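Local atomic coordinates of DNA polymerase III subunit beta (PDB entry 4S3I), a protein that confers DNA tethering and processivity on DNA polymerases and other proteins as a ring-forming sliding subunit of the bacterial replication machinery. Residues A[157-162]-A[199-204]; A[224-229]-A[237-242]. All coordinates share one frame; numbering follows the deposited sequence.

Interactions 1 and 2 both lie in the central domain and both join antiparallel strands, but they belong to different sheets. Interaction 1 is buried and regular, pairing the outermost strand 196-202 with strand 158-164 over four bridges against helix 135-143. Interaction 2 is partly buried: the open end of a hairpin, where its last two bridges lie and the pairing stops, with L239 turned inward and M224 and K238 exposed. Segment 237-242 leaves its hairpin and runs on past strand 196-202. There the N-H of I240 probably donates a hydrogen bond to I200 O, while L201 and L239 pack together, joining the two contacts through apolar side chains and one backbone bond.

Interaction 1: A[157-162]-A[199-204]; sequences AGILMQ and CILPKR
Residues 158-162 and 199-202 pair as antiparallel strands in the buried interior of the central domain, with I159 facing L201 and M161 facing C199 in hydrogen-bonded pairs. Each pair is closed by two backbone bonds, among them M161 N to C199 O at 2.8 Å and C199 N to M161 O at 2.9 Å. A fifth, longer bond runs from K203 N to A157 O (3.3 Å), in the carbonyl plane, and carries the pairing into the first turn of helix 203-212, for which P202 is the N-cap residue. G158 is fitted closely here, its CA 3.0 Å from L201 O. In this ring-forming family of sliding processivity factors, sheets run across the domain boundaries, and here strand 196-202 forms one margin while strands of the C-terminal domain continue the sheet at the other end. On the face carrying I159, M161 and L201, helix 135-143 packs through F140, which touches both I159 and M161. With CG anti to the carbonyl carbon (chi1 -65°) and a bend at chi3, M161 passes its SD diagonally over the L201 side chain, 4.1 Å from L201 CG. I159 meets the same leucine through its CG2 methyl, 3.8 Å from L201 CB. On the reverse face L160 and I200 touch loosely, L160 CD1 lying 4.3 Å from I200 CG1.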
ATOM      1  N   ALA A 157      10.386 -16.435  20.038  1.00 38.26           N
ATOM      2  CA  ALA A 157       9.299 -15.722  19.376  1.00 41.16           C
ATOM      3  C   ALA A 157       9.021 -14.377  20.054  1.00 42.05           C
ATOM      4  O   ALA A 157       8.020 -13.716  19.767  1.00 46.01           O
ATOM      5  CB  ALA A 157       8.028 -16.585  19.346  1.00 42.64           C
ATOM      6  N   GLY A 158       9.905 -13.971  20.956  1.00 40.93           N
ATOM      7  CA  GLY A 158       9.731 -12.707  21.640  1.00 37.76           C
ATOM      8  C   GLY A 158      11.032 -11.952  21.824  1.00 38.24           C
ATOM      9  O   GLY A 158      12.097 -12.442  21.450  1.00 35.13           O
ATOM     10  N   ILE A 159      10.941 -10.760  22.409  1.00 32.07           N
ATOM     11  CA  ILE A 159      12.126  -9.976  22.713  1.00 29.83           C
ATOM     12  C   ILE A 159      12.459 -10.100  24.195  1.00 35.70           C
ATOM     13  O   ILE A 159      11.569 -10.042  25.066  1.00 30.87           O
ATOM     14  CB  ILE A 159      11.951  -8.507  22.295  1.00 29.07           C
ATOM     15  CG1 ILE A 159      13.268  -7.733  22.444  1.00 30.99           C
ATOM     16  CG2 ILE A 159      10.822  -7.845  23.081  1.00 33.25           C
ATOM     17  CD1 ILE A 159      13.309  -6.493  21.583  1.00 33.50           C
ATOM     18  N   LEU A 160      13.738 -10.314  24.487  1.00 30.70           N
ATOM     19  CA  LEU A 160      14.182 -10.459  25.867  1.00 31.42           C
ATOM     20  C   LEU A 160      14.459  -9.105  26.519  1.00 35.55           C
ATOM     21  O   LEU A 160      15.150  -8.272  25.942  1.00 30.57           O
ATOM     22  CB  LEU A 160      15.439 -11.322  25.951  1.00 31.89           C
ATOM     23  CG  LEU A 160      16.135 -11.299  27.319  1.00 33.52           C
ATOM     24  CD1 LEU A 160      15.240 -11.887  28.419  1.00 42.48           C
ATOM     25  CD2 LEU A 160      17.480 -12.019  27.282  1.00 33.63           C
ATOM     26  N   MET A 161      13.916  -8.899  27.720  1.00 31.71           N
ATOM     27  CA  MET A 161      14.316  -7.771  28.560  1.00 35.12           C
ATOM     28  C   MET A 161      14.926  -8.333  29.826  1.00 36.59           C
ATOM     29  O   MET A 161      14.227  -8.930  30.654  1.00 34.91           O
ATOM     30  CB  MET A 161      13.123  -6.872  28.898  1.00 34.99           C
ATOM     31  CG  MET A 161      12.520  -6.173  27.685  1.00 34.85           C
ATOM     32  SD  MET A 161      11.000  -5.308  28.103  1.00 39.76           S
ATOM     33  CE  MET A 161      11.650  -3.871  28.979  1.00 41.39           C
ATOM     34  N   GLN A 162      16.234  -8.158  29.971  1.00 32.84           N
ATOM     35  CA  GLN A 162      16.944  -8.683  31.130  1.00 34.15           C
ATOM     36  C   GLN A 162      17.334  -7.543  32.063  1.00 37.16           C
ATOM     37  O   GLN A 162      18.096  -6.646  31.675  1.00 34.59           O
ATOM     38  CB  GLN A 162      18.192  -9.442  30.684  1.00 42.70           C
ATOM     39  CG  GLN A 162      18.856 -10.288  31.765  1.00 49.58           C
ATOM     40  CD  GLN A 162      19.919 -11.216  31.186  1.00 59.99           C
ATOM     41  OE1 GLN A 162      19.659 -12.394  30.926  1.00 65.65           O
ATOM     42  NE2 GLN A 162      21.117 -10.682  30.966  1.00 61.39           N
ATOM     43  N   CYS A 199      12.142 -10.737  31.414  1.00 34.71           N
ATOM     44  CA  CYS A 199      10.803 -10.713  30.838  1.00 39.60           C
ATOM     45  C   CYS A 199      10.916 -10.939  29.340  1.00 38.49           C
ATOM     46  O   CYS A 199      11.686 -10.250  28.664  1.00 36.01           O
ATOM     47  CB  CYS A 199      10.133  -9.360  31.095  1.00 33.86           C
ATOM     48  SG  CYS A 199       9.958  -8.905  32.843  1.00 46.99           S
ATOM     49  N   ILE A 200      10.158 -11.898  28.810  1.00 33.72           N
ATOM     50  CA  ILE A 200      10.133 -12.092  27.365  1.00 33.04           C
ATOM     51  C   ILE A 200       8.792 -11.630  26.799  1.00 32.55           C
ATOM     52  O   ILE A 200       7.756 -12.265  27.055  1.00 33.07           O
ATOM     53  CB  ILE A 200      10.363 -13.566  26.955  1.00 33.66           C
ATOM     54  CG1 ILE A 200      11.665 -14.109  27.539  1.00 34.25           C
ATOM     55  CG2 ILE A 200      10.416 -13.685  25.442  1.00 32.99           C
ATOM     56  CD1 ILE A 200      11.799 -15.642  27.427  1.00 38.09           C
ATOM     57  N   LEU A 201       8.819 -10.538  26.036  1.00 31.63           N
ATOM     58  CA  LEU A 201       7.618  -9.977  25.424  1.00 35.81           C
ATOM     59  C   LEU A 201       7.389 -10.577  24.039  1.00 37.13           C
ATOM     60  O   LEU A 201       8.292 -10.542  23.206  1.00 36.12           O
ATOM     61  CB  LEU A 201       7.748  -8.470  25.225  1.00 30.71           C
ATOM     62  CG  LEU A 201       7.967  -7.434  26.317  1.00 44.80           C
ATOM     63  CD1 LEU A 201       7.112  -6.228  26.007  1.00 51.23           C
ATOM     64  CD2 LEU A 201       7.639  -7.956  27.673  1.00 48.10           C
ATOM     65  N   PRO A 202       6.169 -11.082  23.775  1.00 34.22           N
ATOM     66  CA  PRO A 202       5.836 -11.597  22.431  1.00 35.75           C
ATOM     67  C   PRO A 202       5.996 -10.531  21.359  1.00 32.06           C
ATOM     68  O   PRO A 202       5.813  -9.345  21.651  1.00 31.56           O
ATOM     69  CB  PRO A 202       4.354 -11.969  22.547  1.00 36.05           C
ATOM     70  CG  PRO A 202       4.121 -12.187  24.033  1.00 39.55           C
ATOM     71  CD  PRO A 202       5.042 -11.207  24.724  1.00 31.62           C
ATOM     72  N   LYS A 203       6.319 -10.948  20.133  1.00 34.99           N
ATOM     73  CA  LYS A 203       6.517 -10.026  19.015  1.00 32.50           C
ATOM     74  C   LYS A 203       5.307  -9.126  18.782  1.00 28.69           C
ATOM     75  O   LYS A 203       5.452  -7.924  18.548  1.00 28.13           O
ATOM     76  CB  LYS A 203       6.864 -10.810  17.741  1.00 38.92           C
ATOM     77  CG  LYS A 203       7.030  -9.966  16.463  1.00 48.46           C
ATOM     78  CD  LYS A 203       8.422  -9.336  16.329  1.00 48.37           C
ATOM     79  CE  LYS A 203       8.651  -8.727  14.929  1.00 47.05           C
ATOM     80  NZ  LYS A 203       9.439  -9.607  14.002  1.00 44.27           N
ATOM     81  N   ARG A 204       4.110  -9.702  18.873  1.00 30.56           N
ATOM     82  CA  ARG A 204       2.896  -8.921  18.648  1.00 34.62           C
ATOM     83  C   ARG A 204       2.837  -7.749  19.612  1.00 28.61           C
ATOM     84  O   ARG A 204       2.551  -6.614  19.213  1.00 33.41           O
ATOM     85  CB  ARG A 204       1.640  -9.784  18.822  1.00 37.37           C
ATOM     86  CG  ARG A 204       0.352  -8.989  18.601  1.00 42.10           C
ATOM     87  CD  ARG A 204      -0.858  -9.689  19.181  1.00 46.42           C
ATOM     88  NE  ARG A 204      -2.074  -8.889  19.030  1.00 48.32           N
ATOM     89  CZ  ARG A 204      -3.292  -9.324  19.333  1.00 48.13           C
ATOM     90  NH1 ARG A 204      -3.453 -10.556  19.795  1.00 44.56           N
ATOM     91  NH2 ARG A 204      -4.347  -8.532  19.168  1.00 46.30           N
TER

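Interaction 2: A[224-229]-A[237-242]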
ATOM      1  N   MET A 224       4.646 -12.445  35.057  1.00 40.89           N
ATOM      2  CA  MET A 224       3.598 -13.137  34.306  1.00 40.91           C
ATOM      3  C   MET A 224       3.022 -12.243  33.214  1.00 39.71           C
ATOM      4  O   MET A 224       2.817 -12.676  32.080  1.00 38.94           O
ATOM      5  CB  MET A 224       2.497 -13.628  35.254  1.00 39.15           C
ATOM      6  CG  MET A 224       2.985 -14.671  36.241  1.00 48.05           C
ATOM      7  SD  MET A 224       1.718 -15.187  37.414  1.00 97.03           S
ATOM      8  CE  MET A 224       0.482 -15.846  36.290  1.00 51.66           C
ATOM      9  N   LEU A 225       2.769 -10.989  33.571  1.00 36.45           N
ATOM     10  CA  LEU A 225       2.301  -9.991  32.626  1.00 35.36           C
ATOM     11  C   LEU A 225       3.279  -8.826  32.656  1.00 34.78           C
ATOM     12  O   LEU A 225       3.975  -8.612  33.654  1.00 36.19           O
ATOM     13  CB  LEU A 225       0.911  -9.477  33.015  1.00 37.01           C
ATOM     14  CG  LEU A 225      -0.231 -10.482  33.189  1.00 44.11           C
ATOM     15  CD1 LEU A 225      -1.482  -9.765  33.656  1.00 45.96           C
ATOM     16  CD2 LEU A 225      -0.517 -11.233  31.888  1.00 36.07           C
ATOM     17  N   ALA A 226       3.334  -8.077  31.566  1.00 33.78           N
ATOM     18  CA  ALA A 226       3.987  -6.779  31.591  1.00 33.27           C
ATOM     19  C   ALA A 226       2.926  -5.718  31.335  1.00 38.73           C
ATOM     20  O   ALA A 226       2.054  -5.887  30.471  1.00 36.64           O
ATOM     21  CB  ALA A 226       5.081  -6.701  30.564  1.00 32.59           C
ATOM     22  N   VAL A 227       3.009  -4.625  32.081  1.00 32.94           N
ATOM     23  CA  VAL A 227       2.064  -3.528  31.961  1.00 32.63           C
ATOM     24  C   VAL A 227       2.811  -2.232  31.661  1.00 32.14           C
ATOM     25  O   VAL A 227       3.750  -1.870  32.372  1.00 32.49           O
ATOM     26  CB  VAL A 227       1.231  -3.386  33.253  1.00 38.42           C
ATOM     27  CG1 VAL A 227       0.364  -2.124  33.207  1.00 40.11           C
ATOM     28  CG2 VAL A 227       0.376  -4.628  33.462  1.00 33.95           C
ATOM     29  N   ILE A 228       2.398  -1.533  30.608  1.00 31.43           N
ATOM     30  CA  ILE A 228       3.030  -0.272  30.249  1.00 31.04           C
ATOM     31  C   ILE A 228       2.005   0.848  30.327  1.00 36.93           C
ATOM     32  O   ILE A 228       0.906   0.728  29.774  1.00 32.03           O
ATOM     33  CB  ILE A 228       3.634  -0.345  28.840  1.00 32.29           C
ATOM     34  CG1 ILE A 228       4.736  -1.405  28.807  1.00 36.98           C
ATOM     35  CG2 ILE A 228       4.184   0.998  28.411  1.00 29.92           C
ATOM     36  CD1 ILE A 228       5.343  -1.621  27.425  1.00 39.11           C
ATOM     37  N   GLU A 229       2.347   1.931  31.025  1.00 31.36           N
ATOM     38  CA  GLU A 229       1.392   3.017  31.242  1.00 31.52           C
ATOM     39  C   GLU A 229       1.969   4.410  30.981  1.00 31.75           C
ATOM     40  O   GLU A 229       3.103   4.710  31.375  1.00 31.65           O
ATOM     41  CB  GLU A 229       0.831   2.970  32.677  1.00 34.13           C
ATOM     42  CG  GLU A 229       0.612   1.586  33.248  1.00 46.34           C
ATOM     43  CD  GLU A 229       0.298   1.594  34.744  1.00 56.54           C
ATOM     44  OE1 GLU A 229       1.014   0.899  35.509  1.00 45.35           O
ATOM     45  OE2 GLU A 229      -0.665   2.288  35.147  1.00 62.84           O
ATOM     46  N   THR A 237       0.527  -7.129  28.269  1.00 31.80           N
ATOM     47  CA  THR A 237       0.714  -8.350  27.502  1.00 31.90           C
ATOM     48  C   THR A 237       1.107  -9.478  28.422  1.00 32.82           C
ATOM     49  O   THR A 237       1.818  -9.278  29.414  1.00 33.18           O
ATOM     50  CB  THR A 237       1.787  -8.200  26.390  1.00 40.03           C
ATOM     51  OG1 THR A 237       1.947  -9.458  25.713  1.00 36.28           O
ATOM     52  CG2 THR A 237       3.128  -7.783  26.986  1.00 31.22           C
ATOM     53  N   LYS A 238       0.618 -10.669  28.109  1.00 33.29           N
ATOM     54  CA  LYS A 238       1.115 -11.844  28.787  1.00 34.21           C
ATOM     55  C   LYS A 238       2.555 -11.997  28.320  1.00 34.65           C
ATOM     56  O   LYS A 238       2.895 -11.596  27.199  1.00 34.18           O
ATOM     57  CB  LYS A 238       0.293 -13.075  28.411  1.00 46.00           C
ATOM     58  CG  LYS A 238       0.596 -14.287  29.263  1.00 56.40           C
ATOM     59  CD  LYS A 238      -0.009 -15.570  28.684  1.00 67.93           C
ATOM     60  CE  LYS A 238      -1.536 -15.566  28.682  1.00 71.94           C
ATOM     61  NZ  LYS A 238      -2.101 -16.913  28.328  1.00 71.82           N
ATOM     62  N   LEU A 239       3.406 -12.533  29.185  1.00 34.61           N
ATOM     63  CA  LEU A 239       4.795 -12.787  28.823  1.00 35.73           C
ATOM     64  C   LEU A 239       4.927 -14.206  28.274  1.00 39.80           C
ATOM     65  O   LEU A 239       4.086 -15.074  28.542  1.00 35.80           O
ATOM     66  CB  LEU A 239       5.711 -12.644  30.044  1.00 35.00           C
ATOM     67  CG  LEU A 239       5.749 -11.318  30.804  1.00 41.23           C
ATOM     68  CD1 LEU A 239       6.761 -11.355  31.960  1.00 40.30           C
ATOM     69  CD2 LEU A 239       6.047 -10.171  29.871  1.00 41.93           C
ATOM     70  N   ILE A 240       5.994 -14.446  27.519  1.00 36.07           N
ATOM     71  CA  ILE A 240       6.345 -15.809  27.138  1.00 40.69           C
ATOM     72  C   ILE A 240       7.070 -16.519  28.277  1.00 44.73           C
ATOM     73  O   ILE A 240       8.088 -16.027  28.776  1.00 40.68           O
ATOM     74  CB  ILE A 240       7.235 -15.831  25.894  1.00 39.91           C
ATOM     75  CG1 ILE A 240       6.512 -15.154  24.730  1.00 37.57           C
ATOM     76  CG2 ILE A 240       7.609 -17.268  25.539  1.00 39.34           C
ATOM     77  CD1 ILE A 240       7.329 -15.092  23.453  1.00 37.08           C
ATOM     78  N   ASP A 241       6.544 -17.674  28.682  1.00 51.43           N
ATOM     79  CA  ASP A 241       7.142 -18.469  29.751  1.00 64.13           C
ATOM     80  C   ASP A 241       8.349 -19.257  29.275  1.00 66.19           C
ATOM     81  O   ASP A 241       8.363 -19.767  28.158  1.00 65.43           O
ATOM     82  CB  ASP A 241       6.126 -19.459  30.321  1.00 73.08           C
ATOM     83  CG  ASP A 241       5.126 -18.800  31.240  1.00 79.34           C
ATOM     84  OD1 ASP A 241       5.546 -17.979  32.085  1.00 78.81           O
ATOM     85  OD2 ASP A 241       3.923 -19.107  31.111  1.00 84.47           O
ATOM     86  N   GLY A 242       9.347 -19.384  30.141  1.00 72.63           N
ATOM     87  CA  GLY A 242      10.505 -20.202  29.833  1.00 71.29           C
ATOM     88  C   GLY A 242      11.812 -19.455  29.990  1.00 66.74           C
ATOM     89  O   GLY A 242      11.858 -18.361  30.562  1.00 66.21           O
TER
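L225 and K238 face each other as an antiparallel non-hydrogen-bonded pair, CA to CA 4.4 Å, and beside them A226 and T237 form a hydrogen-bonded pair closed by two backbone bonds, A226 N to T237 O at 2.9 Å and T237 N to A226 O at 3.0 Å. Beyond the last bridge, L239 N still reaches M224 O (3.0 Å), with the donor tilted 27° from the carbonyl plane. This is the open end of the beta hairpin 225-229/233-238, whose second strand pairs with strand 53-60, so that one sheet runs on into the N-terminal domain. L225 lays its CD2 methyl against the K238 backbone, 3.6 Å from K238 CA. A226 and L239 meet on the other face: the CB of A226 lies 3.7 Å from L239 CD2. Having its CG anti to the carbonyl carbon (chi1 -59°), L239 also lays its CB and CG against M224 O, and its side chain also touches S221 of strand 217-221. The T237 hydroxyl gives a hydrogen bond to K238 O within its own segment (OG1 to O 2.8 Å). At the first strand's entry, D222 OD1 receives the backbone N-H groups of both M224 and L225.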